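Local atomic coordinates of orotidine 5'-phosphate decarboxylase (Methanocaldococcus jannaschii, PDB entry 4LUI), a protein that probably catalyses the decarboxylation of orotidine 5'-monophosphate to UMP, the last step of de novo UMP biosynthesis. Residues E90-A93 against K94-K98; E223-K226 against Y227-L231. One frame throughout, in Å; residues are numbered along the deposited sequence.

Both contacts are local, each one continuous piece of an alpha-helix on the outside of the eight-stranded beta/alpha-barrel, and they lie on opposite sides of the chain's centre, their nearest atoms about 22 Å apart. Each is partly buried, with apolar side chains turned to the fold (and, in contact 1, to the second subunit) and charged ones toward the surface. Contact 1, on helix 86-97, also meets the second subunit; contact 2, on the C-terminal helix 220-230, touches no other chain. Their chemistry also differs: residues 90-98 pair a salt bridge with a weak hydrogen bond and a threonine bound to its own helix, whereas residues 223-231 carry two short salt bridges and a tyrosine ring under a lysine chain.

Contact 1: residues E90-A93 against K94-K98; sequences EKIA and KITLK
Glu-90 and Lys-94, one helical turn apart, lie side by side and point the same way. The carboxylate comes alongside the end of the lysine, OE2 of Glu-90 standing 3.4 Å from both CE and NZ of Lys-94, a salt bridge whose hydrogen bond is weak. CG of Lys-94 is anti to its carbonyl carbon (chi1 -73°), and the extended chain runs back over the turn before it, passing 3.4 Å from Glu-90 O at CG. Ile-92 and Thr-96 likewise lie side by side. Thr-96 OG1 turns back to Ile-92 O at 2.8 Å, reaching it from above the carbonyl plane, while Thr-96 N binds the same oxygen at 3.0 Å from closer to that plane. Two donors thus grip one carbonyl, and the buried hydroxyl is satisfied within its own helix. The branch CG2 of Ile-95 also presses on Ile-92 O, at 3.2 Å. Leu-97 N continues the backbone ladder to Ala-93 O (2.9 Å). The piece belongs to the beta-alpha-beta unit of strand 75-82, helix 86-97 and strand 102-106. Ile-92 packs on Pro-55, and Ile-95 and Thr-96 on Leu-58, of the second subunit, and Thr-96 also touches Phe-80, a predicted substrate-binding residue. Ala-93 and Leu-97 rest on helix 111-124, and Leu-97 further meets Ile-103 of strand 102-106.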
loop_
_atom_site.group_PDB
_atom_site.type_symbol
_atom_site.label_atom_id
_atom_site.label_comp_id
_atom_site.label_asym_id
_atom_site.label_seq_id
_atom_site.Cartn_x
_atom_site.Cartn_y
_atom_site.Cartn_z
ATOM N N GLU B 90 8.011 6.465 6.639
ATOM C CA GLU B 90 7.926 7.524 7.643
ATOM C C GLU B 90 7.008 8.665 7.168
ATOM O O GLU B 90 6.155 9.146 7.917
ATOM C CB GLU B 90 9.315 8.054 7.999
ATOM C CG GLU B 90 9.268 9.306 8.846
ATOM C CD GLU B 90 10.642 9.867 9.120
ATOM O OE1 GLU B 90 11.618 9.361 8.523
ATOM O OE2 GLU B 90 10.743 10.815 9.929
ATOM N N LYS B 91 7.174 9.077 5.916
ATOM C CA LYS B 91 6.369 10.154 5.351
ATOM C C LYS B 91 4.891 9.770 5.255
ATOM O O LYS B 91 4.017 10.577 5.569
ATOM C CB LYS B 91 6.898 10.550 3.965
ATOM C CG LYS B 91 8.274 11.193 4.000
ATOM C CD LYS B 91 8.795 11.461 2.597
ATOM C CE LYS B 91 10.243 11.918 2.627
ATOM N NZ LYS B 91 10.813 11.972 1.253
ATOM N N ILE B 92 4.618 8.548 4.803
ATOM C CA ILE B 92 3.247 8.031 4.755
ATOM C C ILE B 92 2.642 7.995 6.164
ATOM O O ILE B 92 1.504 8.420 6.369
ATOM C CB ILE B 92 3.190 6.631 4.107
ATOM C CG1 ILE B 92 3.564 6.735 2.626
ATOM C CG2 ILE B 92 1.779 6.039 4.249
ATOM C CD1 ILE B 92 3.734 5.391 1.925
ATOM N N ALA B 93 3.418 7.512 7.131
ATOM C CA ALA B 93 2.941 7.439 8.514
ATOM C C ALA B 93 2.588 8.816 9.081
ATOM O O ALA B 93 1.564 8.982 9.752
ATOM C CB ALA B 93 3.970 6.752 9.388
ATOM N N LYS B 94 3.438 9.804 8.831
ATOM C CA LYS B 94 3.181 11.147 9.347
ATOM C C LYS B 94 1.867 11.711 8.812
ATOM O O LYS B 94 1.030 12.219 9.570
ATOM C CB LYS B 94 4.332 12.098 9.014
ATOM C CG LYS B 94 5.585 11.844 9.826
ATOM C CD LYS B 94 6.613 12.933 9.595
ATOM C CE LYS B 94 7.915 12.625 10.316
ATOM N NZ LYS B 94 8.924 13.693 10.071
ATOM N N ILE B 95 1.672 11.627 7.505
ATOM C CA ILE B 95 0.462 12.225 6.933
ATOM C C ILE B 95 -0.787 11.445 7.348
ATOM O O ILE B 95 -1.848 12.028 7.575
ATOM C CB ILE B 95 0.561 12.376 5.391
ATOM C CG1 ILE B 95 -0.607 13.206 4.854
ATOM C CG2 ILE B 95 0.622 11.026 4.707
ATOM C CD1 ILE B 95 -0.316 13.837 3.502
ATOM N N THR B 96 -0.644 10.130 7.470
ATOM C CA THR B 96 -1.779 9.259 7.758
ATOM C C THR B 96 -2.214 9.400 9.209
ATOM O O THR B 96 -3.415 9.496 9.506
ATOM C CB THR B 96 -1.428 7.798 7.450
ATOM O OG1 THR B 96 -1.142 7.670 6.050
ATOM C CG2 THR B 96 -2.584 6.883 7.800
ATOM N N LEU B 97 -1.239 9.439 10.114
ATOM C CA LEU B 97 -1.542 9.487 11.538
ATOM C C LEU B 97 -1.861 10.892 12.046
ATOM O O LEU B 97 -2.143 11.076 13.236
ATOM C CB LEU B 97 -0.404 8.853 12.351
ATOM C CG LEU B 97 -0.211 7.355 12.089
ATOM C CD1 LEU B 97 1.016 6.844 12.858
ATOM C CD2 LEU B 97 -1.465 6.560 12.459
ATOM N N LYS B 98 -1.850 11.877 11.151
ATOM C CA LYS B 98 -2.331 13.204 11.506
ATOM C C LYS B 98 -3.784 13.128 11.978
ATOM O O LYS B 98 -4.150 13.766 12.966
ATOM C CB LYS B 98 -2.206 14.153 10.316
ATOM C CG LYS B 98 -2.634 15.580 10.612
ATOM C CD LYS B 98 -2.248 16.518 9.473
ATOM C CE LYS B 98 -2.653 17.949 9.784
ATOM N NZ LYS B 98 -2.123 18.376 11.110
#

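Contact 2: residues E223-K226 against Y227-L231; sequences EAKK and YKEML
Lys-226 and Tyr-227 are brought together by their torsions: CG of Lys-226 is anti to the backbone N and the chain bends at chi3 (70°), while the tyrosine's CG is anti to its carbonyl carbon (chi1 -74°), leaving the two side chains alongside, pointing the same way. They belong to helix 220-230, the last helix of the TIM barrel. CE of Lys-226 sits over one face of the Tyr-227 ring, offset toward the rim, in a CH-pi contact 4.0 Å from the ring centroid. The same bend carries Lys-226 NZ to OE1 of Glu-223, a salt bridge of 2.6 Å, with the oxygen met nearly along its C-O axis. Acid and aromatic ring thereby fix the lysine's course from two points. CD2 of Tyr-227 comes within 3.1 Å of Glu-223 O, which lies oblique to the ring and accepts the Tyr-227 N-H. The phenol end reaches farther, its OH hydrogen-bonded to the backbone O of Gly-192, and the ring packs on Val-188; both residues lie in a predicted substrate-binding stretch. Around it, Ala-213 and Ile-214 of helix 212-215 and Val-210 of strand 207-210 complete the buried surroundings. Lys-228 leads away to a salt bridge with Asp-48, and its side chain touches Leu-24 of strand 23-27, next to strand 207-210 where the barrel closes. On the helix's more polar side Lys-225 and Glu-229 form an i to i+4 ion pair, against the i to i+3 spacing of Glu-223 and Lys-226. The extended glutamate crosses the lysine at a slant, and Lys-225 NZ meets Glu-229 OE1 at 2.8 Å on the syn side, 24° out of the carboxylate plane.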
loop_
_atom_site.group_PDB
_atom_site.type_symbol
_atom_site.label_atom_id
_atom_site.label_comp_id
_atom_site.label_asym_id
_atom_site.label_seq_id
_atom_site.Cartn_x
_atom_site.Cartn_y
_atom_site.Cartn_z
ATOM N N GLU B 223 -27.825 -3.329 11.383
ATOM C CA GLU B 223 -26.831 -4.359 11.097
ATOM C C GLU B 223 -25.683 -4.296 12.096
ATOM O O GLU B 223 -25.252 -5.327 12.612
ATOM C CB GLU B 223 -26.305 -4.245 9.659
ATOM C CG GLU B 223 -27.396 -4.325 8.616
ATOM C CD GLU B 223 -28.342 -5.491 8.846
ATOM O OE1 GLU B 223 -27.862 -6.627 9.033
ATOM O OE2 GLU B 223 -29.568 -5.266 8.838
ATOM N N ALA B 224 -25.187 -3.093 12.377
ATOM C CA ALA B 224 -24.083 -2.948 13.327
ATOM C C ALA B 224 -24.529 -3.440 14.701
ATOM O O ALA B 224 -23.780 -4.136 15.394
ATOM C CB ALA B 224 -23.617 -1.498 13.397
ATOM N N LYS B 225 -25.756 -3.089 15.079
ATOM C CA LYS B 225 -26.331 -3.568 16.336
ATOM C C LYS B 225 -26.339 -5.091 16.385
ATOM O O LYS B 225 -25.961 -5.697 17.388
ATOM C CB LYS B 225 -27.762 -3.049 16.498
ATOM C CG LYS B 225 -28.480 -3.545 17.748
ATOM C CD LYS B 225 -29.888 -2.962 17.824
ATOM C CE LYS B 225 -30.559 -3.283 19.155
ATOM N NZ LYS B 225 -30.930 -4.719 19.279
ATOM N N LYS B 226 -26.780 -5.709 15.294
ATOM C CA LYS B 226 -26.828 -7.167 15.206
ATOM C C LYS B 226 -25.448 -7.804 15.363
ATOM O O LYS B 226 -25.283 -8.768 16.111
ATOM C CB LYS B 226 -27.442 -7.606 13.875
ATOM C CG LYS B 226 -27.346 -9.105 13.623
ATOM C CD LYS B 226 -27.967 -9.475 12.284
ATOM C CE LYS B 226 -27.119 -8.979 11.121
ATOM N NZ LYS B 226 -27.836 -9.115 9.816
ATOM N N TYR B 227 -24.456 -7.264 14.666
ATOM C CA TYR B 227 -23.117 -7.839 14.720
ATOM C C TYR B 227 -22.426 -7.575 16.056
ATOM O O TYR B 227 -21.639 -8.392 16.527
ATOM C CB TYR B 227 -22.284 -7.382 13.524
ATOM C CG TYR B 227 -22.728 -8.082 12.261
ATOM C CD1 TYR B 227 -22.550 -9.450 12.113
ATOM C CD2 TYR B 227 -23.354 -7.384 11.235
ATOM C CE1 TYR B 227 -22.980 -10.104 10.968
ATOM C CE2 TYR B 227 -23.775 -8.033 10.081
ATOM C CZ TYR B 227 -23.575 -9.392 9.958
ATOM O OH TYR B 227 -24.011 -10.047 8.817
ATOM N N LYS B 228 -22.757 -6.455 16.691
ATOM C CA LYS B 228 -22.236 -6.180 18.026
ATOM C C LYS B 228 -22.807 -7.187 19.033
ATOM O O LYS B 228 -22.084 -7.734 19.880
ATOM C CB LYS B 228 -22.573 -4.745 18.432
ATOM C CG LYS B 228 -22.094 -4.339 19.827
ATOM C CD LYS B 228 -20.578 -4.198 19.873
ATOM C CE LYS B 228 -20.132 -3.312 21.031
ATOM N NZ LYS B 228 -18.652 -3.315 21.192
ATOM N N GLU B 229 -24.102 -7.452 18.923
ATOM C CA GLU B 229 -24.763 -8.379 19.839
ATOM C C GLU B 229 -24.352 -9.834 19.585
ATOM O O GLU B 229 -24.422 -10.679 20.484
ATOM C CB GLU B 229 -26.279 -8.186 19.794
ATOM C CG GLU B 229 -26.696 -6.852 20.422
ATOM C CD GLU B 229 -28.172 -6.533 20.259
ATOM O OE1 GLU B 229 -28.604 -5.459 20.736
ATOM O OE2 GLU B 229 -28.899 -7.349 19.660
ATOM N N MET B 230 -23.903 -10.106 18.361
ATOM C CA MET B 230 -23.388 -11.416 17.981
ATOM C C MET B 230 -22.192 -11.800 18.854
ATOM O O MET B 230 -21.953 -12.979 19.121
ATOM C CB MET B 230 -22.967 -11.390 16.509
ATOM C CG MET B 230 -22.453 -12.709 15.954
ATOM S SD MET B 230 -21.840 -12.520 14.264
ATOM C CE MET B 230 -20.281 -11.684 14.567
ATOM N N LEU B 231 -21.459 -10.787 19.313
ATOM C CA LEU B 231 -20.255 -10.987 20.113
ATOM C C LEU B 231 -20.612 -11.236 21.580
ATOM O O LEU B 231 -19.751 -11.156 22.457
ATOM C CB LEU B 231 -19.322 -9.773 19.978
ATOM C CG LEU B 231 -19.012 -9.344 18.538
ATOM C CD1 LEU B 231 -18.098 -8.118 18.482
ATOM C CD2 LEU B 231 -18.424 -10.505 17.762
#